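Local coordinates for protein nucleocapsid (Crimean-congo hemorrhagic fever virus, PDB 4AKL) that probably binds single- and double-stranded RNA to package the viral genome, and probably also cuts double-stranded DNA without sequence specificity, at residues L93-K98 with L131-D136; I103-E108 with L123-Q128; H195-W200 with P215-I220. All coordinates share one frame; numbering follows the deposited sequence.

From the N terminus, helix 86-98 comes first and supplies one side of contact 1. The chain then makes the short turn of helix 104-107, which is one side of contact 2. Helix 120-136 follows and serves both: 123-128 closes contact 2 and 131-136 closes contact 1. Contact 2 is therefore nested inside the loop of contact 1. The two touch where Phe96 and Trp95 pack on Ile103. Contact 3 comes later, in series. It ties helix 195-204 to the loop before helix 230-242, in the helical stalk that projects from the globular head. Its centre lies about 44 Å from that of contact 1 and about 36 Å from that of contact 2.

Contact 1. Residues L93-K98 with L131-D136; sequences LEWFEK and LKWRKD
Trp95 lies against the C-terminal end of helix 120-136, beside Trp133 and Asp136, and nearly every part of its side chain meets something there. CB starts beside Trp133, 3.7 Å from Trp133 CD1. CG stands anti to the backbone N (chi1 -173°), which sends the indole across to the other helix. Further out, the CD2 and CE3 atoms of Trp95 each lie 3.5 Å from Trp133 CD1, which sits over one face of the ring, toward its rim. This is an edge-to-face pair: Trp133 offers its edge, and the ring planes are 77° apart. Trp133 CA lies over the five-membered ring of Trp95 in a CH-pi contact. CZ2 of Trp95 comes to 3.9 Å from CG of Lys132, at the edge of the indole.

The polar edge ends on Asp136. Trp95 NE1 donates to Asp136 OD2 over 2.9 Å, at 160°. The acceptor lies near the indole plane, but the approach is on the anti side of the carboxylate and somewhat out of its plane. The syn lone pair of the same oxygen takes Lys132 NZ, 2.8 Å from Asp136 OD2, in a salt bridge. Two donors thus hold OD2, and both would be expected to stabilise its negative charge.

The helices 86-98 and 120-136 belong to the largely helical head of a nairovirus nucleocapsid. Here their short segments pass with axes 10.6 Å apart, and Trp95, Phe96 and Trp133 form an aromatic cluster between them. Phe96 CE2 is 3.7 Å from Trp133 NE1, the rings meeting obliquely. Trp133 NE1 makes its hydrogen bond to Gly92 O, on the same helix as Trp95. Helix 306-316 extends the cluster: Phe308 meets both Phe96 and Trp133, and Tyr315 packs on Phe96.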
loop_
_atom_site.group_PDB
_atom_site.type_symbol
_atom_site.label_atom_id
_atom_site.label_comp_id
_atom_site.label_asym_id
_atom_site.label_seq_id
_atom_site.Cartn_x
_atom_site.Cartn_y
_atom_site.Cartn_z
ATOM N N LEU A 93 7.461 -2.399 -16.923
ATOM C CA LEU A 93 8.907 -2.055 -16.791
ATOM C C LEU A 93 9.220 -0.800 -17.569
ATOM O O LEU A 93 9.908 0.143 -17.051
ATOM C CB LEU A 93 9.784 -3.199 -17.273
ATOM C CG LEU A 93 9.836 -4.402 -16.354
ATOM C CD1 LEU A 93 10.454 -5.548 -17.112
ATOM C CD2 LEU A 93 10.590 -4.101 -14.984
ATOM N N GLU A 94 8.724 -0.734 -18.805
ATOM C CA GLU A 94 8.993 0.472 -19.638
ATOM C C GLU A 94 8.492 1.742 -18.943
ATOM O O GLU A 94 9.126 2.793 -19.028
ATOM C CB GLU A 94 8.417 0.323 -21.052
ATOM C CG GLU A 94 8.771 1.451 -22.114
ATOM C CD GLU A 94 10.314 1.701 -22.385
ATOM O OE1 GLU A 94 11.205 0.962 -21.892
ATOM O OE2 GLU A 94 10.608 2.684 -23.106
ATOM N N TRP A 95 7.389 1.644 -18.208
ATOM C CA TRP A 95 6.847 2.841 -17.563
ATOM C C TRP A 95 7.921 3.602 -16.705
ATOM O O TRP A 95 7.997 4.824 -16.762
ATOM C CB TRP A 95 5.627 2.494 -16.750
ATOM C CG TRP A 95 4.902 3.703 -16.188
ATOM C CD1 TRP A 95 3.832 4.330 -16.741
ATOM C CD2 TRP A 95 5.197 4.406 -14.970
ATOM N NE1 TRP A 95 3.438 5.401 -15.944
ATOM C CE2 TRP A 95 4.254 5.461 -14.847
ATOM C CE3 TRP A 95 6.167 4.254 -13.966
ATOM C CZ2 TRP A 95 4.258 6.364 -13.763
ATOM C CZ3 TRP A 95 6.172 5.173 -12.876
ATOM C CH2 TRP A 95 5.224 6.191 -12.787
ATOM N N PHE A 96 8.731 2.873 -15.934
ATOM C CA PHE A 96 9.797 3.489 -15.109
ATOM C C PHE A 96 10.836 4.233 -15.943
ATOM O O PHE A 96 11.302 5.291 -15.554
ATOM C CB PHE A 96 10.423 2.421 -14.162
ATOM C CG PHE A 96 9.460 1.989 -13.129
ATOM C CD1 PHE A 96 9.272 2.757 -11.995
ATOM C CD2 PHE A 96 8.672 0.844 -13.318
ATOM C CE1 PHE A 96 8.336 2.386 -11.023
ATOM C CE2 PHE A 96 7.735 0.473 -12.361
ATOM C CZ PHE A 96 7.569 1.236 -11.218
ATOM N N GLU A 97 11.148 3.681 -17.104
ATOM C CA GLU A 97 12.054 4.306 -18.059
ATOM C C GLU A 97 11.492 5.624 -18.616
ATOM O O GLU A 97 12.229 6.593 -18.789
ATOM C CB GLU A 97 12.321 3.337 -19.217
ATOM C CG GLU A 97 13.770 3.321 -19.664
ATOM C CD GLU A 97 14.635 2.631 -18.654
ATOM O OE1 GLU A 97 14.501 1.378 -18.519
ATOM O OE2 GLU A 97 15.451 3.338 -17.992
ATOM N N LYS A 98 10.191 5.647 -18.904
ATOM C CA LYS A 98 9.508 6.875 -19.435
ATOM C C LYS A 98 9.095 7.898 -18.355
ATOM O O LYS A 98 8.750 9.024 -18.700
ATOM C CB LYS A 98 8.242 6.501 -20.241
ATOM C CG LYS A 98 8.523 5.721 -21.508
ATOM C CD LYS A 98 7.320 4.833 -21.957
ATOM C CE LYS A 98 6.119 5.658 -22.398
ATOM N NZ LYS A 98 5.098 4.815 -23.108
ATOM N N LEU A 131 -0.858 5.149 -8.845
ATOM C CA LEU A 131 -2.107 5.317 -9.571
ATOM C C LEU A 131 -1.828 5.671 -11.053
ATOM O O LEU A 131 -2.460 5.116 -11.956
ATOM C CB LEU A 131 -2.980 6.340 -8.902
ATOM C CG LEU A 131 -3.490 5.970 -7.504
ATOM C CD1 LEU A 131 -4.051 7.281 -6.746
ATOM C CD2 LEU A 131 -4.558 4.817 -7.497
ATOM N N LYS A 132 -0.867 6.553 -11.288
ATOM C CA LYS A 132 -0.476 6.888 -12.651
ATOM C C LYS A 132 -0.009 5.666 -13.461
ATOM O O LYS A 132 -0.453 5.475 -14.601
ATOM C CB LYS A 132 0.615 7.954 -12.653
ATOM C CG LYS A 132 0.990 8.490 -14.083
ATOM C CD LYS A 132 1.822 9.783 -13.997
ATOM C CE LYS A 132 2.561 10.101 -15.339
ATOM N NZ LYS A 132 1.652 9.989 -16.471
ATOM N N TRP A 133 0.877 4.859 -12.864
ATOM C CA TRP A 133 1.372 3.668 -13.472
ATOM C C TRP A 133 0.201 2.787 -13.878
ATOM O O TRP A 133 0.159 2.344 -15.026
ATOM C CB TRP A 133 2.280 2.950 -12.487
ATOM C CG TRP A 133 2.870 1.666 -12.901
ATOM C CD1 TRP A 133 4.091 1.457 -13.500
ATOM C CD2 TRP A 133 2.296 0.390 -12.716
ATOM N NE1 TRP A 133 4.311 0.114 -13.709
ATOM C CE2 TRP A 133 3.221 -0.573 -13.234
ATOM C CE3 TRP A 133 1.100 -0.054 -12.165
ATOM C CZ2 TRP A 133 2.967 -1.964 -13.198
ATOM C CZ3 TRP A 133 0.840 -1.452 -12.132
ATOM C CH2 TRP A 133 1.786 -2.374 -12.655
ATOM N N ARG A 134 -0.734 2.540 -12.949
ATOM C CA ARG A 134 -1.909 1.734 -13.229
ATOM C C ARG A 134 -2.750 2.286 -14.424
ATOM O O ARG A 134 -3.094 1.545 -15.322
ATOM C CB ARG A 134 -2.793 1.615 -11.997
ATOM C CG ARG A 134 -2.202 0.760 -10.934
ATOM C CD ARG A 134 -2.892 0.890 -9.649
ATOM N NE ARG A 134 -2.438 -0.191 -8.705
ATOM C CZ ARG A 134 -3.101 -1.308 -8.401
ATOM N NH1 ARG A 134 -4.300 -1.588 -8.924
ATOM N NH2 ARG A 134 -2.574 -2.159 -7.520
ATOM N N LYS A 135 -3.043 3.585 -14.402
ATOM C CA LYS A 135 -3.739 4.248 -15.489
ATOM C C LYS A 135 -2.979 4.162 -16.839
ATOM O O LYS A 135 -3.549 3.760 -17.850
ATOM C CB LYS A 135 -3.990 5.734 -15.157
ATOM C CG LYS A 135 -5.176 6.021 -14.166
ATOM C CD LYS A 135 -5.923 7.363 -14.507
ATOM C CE LYS A 135 -6.755 7.276 -15.830
ATOM N NZ LYS A 135 -7.714 8.450 -16.104
ATOM N N ASP A 136 -1.708 4.553 -16.836
ATOM C CA ASP A 136 -0.901 4.588 -18.062
ATOM C C ASP A 136 -0.774 3.227 -18.744
ATOM O O ASP A 136 -0.884 3.164 -19.961
ATOM C CB ASP A 136 0.507 5.165 -17.791
ATOM C CG ASP A 136 0.475 6.682 -17.453
ATOM O OD1 ASP A 136 -0.608 7.333 -17.526
ATOM O OD2 ASP A 136 1.542 7.215 -17.103
#

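Contact 2. Residues I103-E108 with L123-Q128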
loop_
_atom_site.group_PDB
_atom_site.type_symbol
_atom_site.label_atom_id
_atom_site.label_comp_id
_atom_site.label_asym_id
_atom_site.label_seq_id
_atom_site.Cartn_x
_atom_site.Cartn_y
_atom_site.Cartn_z
ATOM N N ILE A 103 9.158 10.264 -10.332
ATOM C CA ILE A 103 9.374 9.497 -9.122
ATOM C C ILE A 103 10.722 9.744 -8.462
ATOM O O ILE A 103 11.067 9.086 -7.498
ATOM C CB ILE A 103 9.200 8.023 -9.409
ATOM C CG1 ILE A 103 10.382 7.426 -10.190
ATOM C CG2 ILE A 103 7.863 7.814 -10.170
ATOM C CD1 ILE A 103 10.415 5.895 -10.152
ATOM N N LYS A 104 11.471 10.720 -8.968
ATOM C CA LYS A 104 12.819 10.995 -8.504
ATOM C C LYS A 104 12.897 11.295 -6.984
ATOM O O LYS A 104 13.924 11.051 -6.363
ATOM C CB LYS A 104 13.470 12.145 -9.347
ATOM C CG LYS A 104 12.851 13.510 -9.178
ATOM C CD LYS A 104 13.778 14.704 -9.639
ATOM C CE LYS A 104 13.786 14.949 -11.170
ATOM N NZ LYS A 104 13.842 16.444 -11.512
ATOM N N SER A 105 11.806 11.804 -6.396
ATOM C CA SER A 105 11.827 12.208 -4.977
ATOM C C SER A 105 12.158 11.043 -4.020
ATOM O O SER A 105 12.836 11.238 -2.993
ATOM C CB SER A 105 10.519 12.952 -4.562
ATOM O OG SER A 105 9.385 12.118 -4.598
ATOM N N TRP A 106 11.687 9.843 -4.376
ATOM C CA TRP A 106 12.015 8.616 -3.661
ATOM C C TRP A 106 13.024 7.733 -4.383
ATOM O O TRP A 106 13.903 7.141 -3.730
ATOM C CB TRP A 106 10.733 7.808 -3.316
ATOM C CG TRP A 106 9.670 7.654 -4.372
ATOM C CD1 TRP A 106 8.713 8.566 -4.719
ATOM C CD2 TRP A 106 9.442 6.521 -5.176
ATOM N NE1 TRP A 106 7.920 8.080 -5.701
ATOM C CE2 TRP A 106 8.334 6.815 -6.003
ATOM C CE3 TRP A 106 10.060 5.286 -5.288
ATOM C CZ2 TRP A 106 7.836 5.918 -6.925
ATOM C CZ3 TRP A 106 9.576 4.392 -6.218
ATOM C CH2 TRP A 106 8.459 4.707 -7.014
ATOM N N ASP A 107 12.922 7.614 -5.707
ATOM C CA ASP A 107 13.817 6.738 -6.487
ATOM C C ASP A 107 15.298 7.157 -6.404
ATOM O O ASP A 107 16.171 6.307 -6.189
ATOM C CB ASP A 107 13.327 6.645 -7.960
ATOM C CG ASP A 107 14.296 5.875 -8.884
ATOM O OD1 ASP A 107 14.620 4.684 -8.593
ATOM O OD2 ASP A 107 14.701 6.478 -9.944
ATOM N N GLU A 108 15.578 8.436 -6.555
ATOM C CA GLU A 108 16.959 8.946 -6.471
ATOM C C GLU A 108 17.477 9.031 -5.010
ATOM O O GLU A 108 18.662 9.291 -4.759
ATOM C CB GLU A 108 17.085 10.308 -7.195
ATOM C CG GLU A 108 17.106 10.142 -8.711
ATOM C CD GLU A 108 17.393 11.454 -9.476
ATOM O OE1 GLU A 108 17.530 12.551 -8.867
ATOM O OE2 GLU A 108 17.485 11.367 -10.726
ATOM N N LEU A 123 6.230 9.938 0.312
ATOM C CA LEU A 123 5.082 9.015 0.423
ATOM C C LEU A 123 3.993 9.408 -0.537
ATOM O O LEU A 123 3.479 8.530 -1.262
ATOM C CB LEU A 123 4.455 8.947 1.837
ATOM C CG LEU A 123 5.259 8.357 2.962
ATOM C CD1 LEU A 123 4.544 8.402 4.305
ATOM C CD2 LEU A 123 5.651 6.889 2.583
ATOM N N PHE A 124 3.626 10.713 -0.551
ATOM C CA PHE A 124 2.543 11.156 -1.448
ATOM C C PHE A 124 2.880 10.938 -2.892
ATOM O O PHE A 124 2.035 10.452 -3.637
ATOM C CB PHE A 124 2.190 12.620 -1.234
ATOM C CG PHE A 124 1.439 12.893 0.035
ATOM C CD1 PHE A 124 0.703 11.899 0.699
ATOM C CD2 PHE A 124 1.442 14.160 0.562
ATOM C CE1 PHE A 124 0.007 12.205 1.871
ATOM C CE2 PHE A 124 0.742 14.446 1.727
ATOM C CZ PHE A 124 0.027 13.455 2.373
ATOM N N ASN A 125 4.127 11.265 -3.289
ATOM C CA ASN A 125 4.579 11.080 -4.645
ATOM C C ASN A 125 4.495 9.609 -5.077
ATOM O O ASN A 125 4.102 9.312 -6.209
ATOM C CB ASN A 125 6.008 11.628 -4.795
ATOM C CG ASN A 125 6.569 11.483 -6.223
ATOM O OD1 ASN A 125 6.843 10.372 -6.698
ATOM N ND2 ASN A 125 6.757 12.609 -6.898
ATOM N N TYR A 126 4.849 8.687 -4.165
ATOM C CA TYR A 126 4.810 7.283 -4.494
ATOM C C TYR A 126 3.350 6.845 -4.731
ATOM O O TYR A 126 3.077 6.110 -5.634
ATOM C CB TYR A 126 5.452 6.444 -3.345
ATOM C CG TYR A 126 5.064 4.985 -3.350
ATOM C CD1 TYR A 126 3.937 4.561 -2.719
ATOM C CD2 TYR A 126 5.829 4.044 -4.000
ATOM C CE1 TYR A 126 3.570 3.196 -2.709
ATOM C CE2 TYR A 126 5.468 2.660 -4.016
ATOM C CZ TYR A 126 4.331 2.252 -3.366
ATOM O OH TYR A 126 3.923 0.899 -3.317
ATOM N N GLN A 127 2.422 7.289 -3.891
ATOM C CA GLN A 127 1.014 6.894 -4.057
ATOM C C GLN A 127 0.475 7.407 -5.371
ATOM O O GLN A 127 -0.182 6.664 -6.110
ATOM C CB GLN A 127 0.142 7.366 -2.883
ATOM C CG GLN A 127 0.567 6.760 -1.502
ATOM C CD GLN A 127 0.382 5.239 -1.364
ATOM O OE1 GLN A 127 -0.380 4.594 -2.112
ATOM N NE2 GLN A 127 1.087 4.659 -0.387
ATOM N N GLN A 128 0.791 8.651 -5.704
ATOM C CA GLN A 128 0.309 9.229 -6.974
ATOM C C GLN A 128 0.950 8.522 -8.145
ATOM O O GLN A 128 0.284 8.288 -9.187
ATOM C CB GLN A 128 0.581 10.762 -7.032
ATOM C CG GLN A 128 -0.140 11.559 -5.927
ATOM C CD GLN A 128 -1.658 11.117 -5.711
ATOM O OE1 GLN A 128 -2.063 10.634 -4.614
ATOM N NE2 GLN A 128 -2.451 11.254 -6.761
#
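Trp106 and Asn125 make the polar bond of this contact. Trp106 NE1 gives its hydrogen to Asn125 OD1 over 2.7 Å. The bond is bent, 135° at the hydrogen. OD1 is tilted somewhat from the indole plane, and NE1 is tilted from the carbonyl plane. The indole and amide planes stand 70° apart, so the two flat groups meet across each other. Ser105 OG sits over the same amide, 3.3 Å from Asn125 CG.

Tyr126 takes one face of the indole. Its CB lies 4.0 Å from the centroid of the five-membered ring of Trp106, close to the ring normal, as a CH-pi contact. The phenol ring follows, with its edge toward the six-membered ring; Tyr126 CD2 is 4.0 Å from Trp106 CZ2. The opposite indole face looks on Ile103 O, 3.6 Å above its plane. The first torsion of Trp106, with CG between the backbone N and the carbonyl carbon (chi1 44°), folds the ring back over its own helical turn in this way. The indole is thus sandwiched between Tyr126 and the backbone of Ile103, the residue at the N-cap position.

Further out, several bonds fix these groups. Asn125 ND2 bonds to Thr102 O, a bond consistent with OD1 being the end of the amide that faces the indole. Tyr126 OH is held by Ser309 OG and by Asp305 N. Gln122 NE2 reaches Ser105 O. Tyr312 and His376 add their rings around Trp106, and Pro377 packs on Tyr126.

The result is a short helical turn docked on the side of a long helix mainly through one buried tryptophan, an arrangement of helix-to-helix packing within the mainly helical head of this nucleocapsid.

Contact 3. Residues H195-W200 with P215-I220; sequences HEHVEW and PPWGDI. Unlike the reference sequence in segment 195-200: His195 (reference Arg).
Trp217 NE1 bonds to Asp219 O over 2.8 Å, while the benzo edge of the same indole faces Trp200 and His197. The acceptor is close to the indole plane. The bond is bent, and the donor stands well above the carbonyl plane rather than on a lone pair. CG of Trp217 lies between its backbone N and carbonyl carbon (chi1 60°), a position from which NE1 can reach the carbonyl two residues on.

That edge of Trp217 wedges between two side chains of 195-200. CH2 of Trp217 comes to 3.7 Å from CE3 of Trp200, over a face of that indole. CE3 of Trp217 stands 3.6 Å from CD2 of His197, over the face of the imidazole. Both pairs are edge-to-face, with planes 67° apart for Trp200 and 73° for His197. Trp217 CB also lies 3.6 Å from His197 NE2. His197, Trp200 and Trp217 make an aromatic cluster without a hydrogen bond between the segments.

Helix 195-204 and the loop that precedes helix 230-242 are joined here, in the helical stalk of the nucleocapsid. Residues Pro215 to Gly218 form a type I beta turn, closed by a hydrogen bond from Gly218 N to Pro215 O. Its prolines press on the helix side chain: Pro216 CD is 3.3 Å from Trp200 CD1, and Pro215 CB lies over the same face of Trp200 as Trp217 CH2. Pro215 CB also covers a face of Trp217, 3.4 Å above its plane. Ile220 CD1 approaches Trp200 CH2 obliquely at 4.2 Å. Phe204, one turn along the helix, packs its ring nearly parallel to Trp200, while Leu230 and Val231 of helix 230-242 touch Trp217.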
loop_
_atom_site.group_PDB
_atom_site.type_symbol
_atom_site.label_atom_id
_atom_site.label_comp_id
_atom_site.label_asym_id
_atom_site.label_seq_id
_atom_site.Cartn_x
_atom_site.Cartn_y
_atom_site.Cartn_z
ATOM N N HIS A 195 -13.745 28.271 15.589
ATOM C CA HIS A 195 -14.754 27.974 14.555
ATOM C C HIS A 195 -15.081 29.191 13.661
ATOM O O HIS A 195 -15.301 29.045 12.450
ATOM C CB HIS A 195 -16.027 27.459 15.225
ATOM C CG HIS A 195 -16.906 26.681 14.312
ATOM N ND1 HIS A 195 -16.499 25.499 13.719
ATOM C CD2 HIS A 195 -18.174 26.900 13.895
ATOM C CE1 HIS A 195 -17.480 25.027 12.971
ATOM N NE2 HIS A 195 -18.508 25.855 13.061
ATOM N N GLU A 196 -15.105 30.378 14.278
ATOM C CA GLU A 196 -15.296 31.676 13.572
ATOM C C GLU A 196 -14.174 32.038 12.561
ATOM O O GLU A 196 -14.446 32.738 11.568
ATOM C CB GLU A 196 -15.492 32.812 14.605
ATOM C CG GLU A 196 -16.873 32.710 15.324
ATOM C CD GLU A 196 -16.883 33.205 16.780
ATOM O OE1 GLU A 196 -16.619 34.413 17.036
ATOM O OE2 GLU A 196 -17.181 32.362 17.668
ATOM N N HIS A 197 -12.940 31.559 12.817
ATOM C CA HIS A 197 -11.775 31.829 11.939
ATOM C C HIS A 197 -11.817 30.919 10.723
ATOM O O HIS A 197 -11.542 31.343 9.600
ATOM C CB HIS A 197 -10.447 31.692 12.699
ATOM C CG HIS A 197 -10.311 32.656 13.838
ATOM N ND1 HIS A 197 -9.351 32.523 14.819
ATOM C CD2 HIS A 197 -11.035 33.760 14.166
ATOM C CE1 HIS A 197 -9.478 33.514 15.690
ATOM N NE2 HIS A 197 -10.492 34.274 15.318
ATOM N N VAL A 198 -12.174 29.671 10.964
ATOM C CA VAL A 198 -12.438 28.716 9.897
ATOM C C VAL A 198 -13.506 29.291 8.936
ATOM O O VAL A 198 -13.369 29.223 7.724
ATOM C CB VAL A 198 -12.911 27.355 10.481
ATOM C CG1 VAL A 198 -13.296 26.384 9.377
ATOM C CG2 VAL A 198 -11.836 26.752 11.381
ATOM N N GLU A 199 -14.557 29.871 9.497
ATOM C CA GLU A 199 -15.658 30.410 8.701
ATOM C C GLU A 199 -15.221 31.668 7.897
ATOM O O GLU A 199 -15.744 31.924 6.804
ATOM C CB GLU A 199 -16.878 30.643 9.627
ATOM C CG GLU A 199 -18.159 31.185 8.990
ATOM C CD GLU A 199 -18.693 30.360 7.830
ATOM O OE1 GLU A 199 -18.866 29.116 7.975
ATOM O OE2 GLU A 199 -18.951 30.966 6.763
ATOM N N TRP A 200 -14.256 32.428 8.426
ATOM C CA TRP A 200 -13.675 33.570 7.705
ATOM C C TRP A 200 -12.912 33.089 6.486
ATOM O O TRP A 200 -12.986 33.707 5.410
ATOM C CB TRP A 200 -12.710 34.361 8.606
ATOM C CG TRP A 200 -12.086 35.599 7.972
ATOM C CD1 TRP A 200 -12.524 36.889 8.095
ATOM C CD2 TRP A 200 -10.907 35.659 7.133
ATOM N NE1 TRP A 200 -11.706 37.732 7.389
ATOM C CE2 TRP A 200 -10.711 37.010 6.788
ATOM C CE3 TRP A 200 -10.013 34.702 6.642
ATOM C CZ2 TRP A 200 -9.653 37.440 5.975
ATOM C CZ3 TRP A 200 -8.947 35.137 5.816
ATOM C CH2 TRP A 200 -8.794 36.498 5.496
ATOM N N PRO A 215 -9.262 41.084 9.230
ATOM C CA PRO A 215 -9.706 39.863 9.835
ATOM C C PRO A 215 -10.146 40.085 11.292
ATOM O O PRO A 215 -9.622 40.978 11.933
ATOM C CB PRO A 215 -8.448 38.976 9.823
ATOM C CG PRO A 215 -7.503 39.598 9.025
ATOM C CD PRO A 215 -7.832 41.019 8.895
ATOM N N PRO A 216 -11.087 39.257 11.803
ATOM C CA PRO A 216 -11.656 39.383 13.173
ATOM C C PRO A 216 -10.684 39.149 14.347
ATOM O O PRO A 216 -10.923 39.672 15.446
ATOM C CB PRO A 216 -12.758 38.300 13.197
ATOM C CG PRO A 216 -12.393 37.349 12.159
ATOM C CD PRO A 216 -11.686 38.113 11.084
ATOM N N TRP A 217 -9.627 38.358 14.099
ATOM C CA TRP A 217 -8.589 38.025 15.111
ATOM C C TRP A 217 -7.556 39.151 15.247
ATOM O O TRP A 217 -6.832 39.227 16.256
ATOM C CB TRP A 217 -7.866 36.708 14.761
ATOM C CG TRP A 217 -7.142 36.736 13.411
ATOM C CD1 TRP A 217 -5.958 37.362 13.113
ATOM C CD2 TRP A 217 -7.577 36.115 12.209
ATOM N NE1 TRP A 217 -5.637 37.168 11.786
ATOM C CE2 TRP A 217 -6.615 36.406 11.209
ATOM C CE3 TRP A 217 -8.701 35.348 11.866
ATOM C CZ2 TRP A 217 -6.738 35.946 9.883
ATOM C CZ3 TRP A 217 -8.821 34.879 10.535
ATOM C CH2 TRP A 217 -7.840 35.186 9.568
ATOM N N GLY A 218 -7.478 40.001 14.231
ATOM C CA GLY A 218 -6.549 41.118 14.222
ATOM C C GLY A 218 -5.675 41.110 12.982
ATOM O O GLY A 218 -6.145 40.897 11.869
ATOM N N ASP A 219 -4.385 41.322 13.174
ATOM C CA ASP A 219 -3.474 41.392 12.040
ATOM C C ASP A 219 -3.456 40.090 11.234
ATOM O O ASP A 219 -3.554 38.987 11.802
ATOM C CB ASP A 219 -2.060 41.713 12.497
ATOM C CG ASP A 219 -1.179 42.130 11.338
ATOM O OD1 ASP A 219 -1.506 43.178 10.714
ATOM O OD2 ASP A 219 -0.195 41.400 11.067
ATOM N N ILE A 220 -3.318 40.234 9.912
ATOM C CA ILE A 220 -3.338 39.104 8.988
ATOM C C ILE A 220 -2.258 38.030 9.310
ATOM O O ILE A 220 -2.454 36.841 9.038
ATOM C CB ILE A 220 -3.186 39.600 7.530
ATOM C CG1 ILE A 220 -3.637 38.544 6.537
ATOM C CG2 ILE A 220 -1.736 40.027 7.238
ATOM C CD1 ILE A 220 -5.092 38.167 6.648
#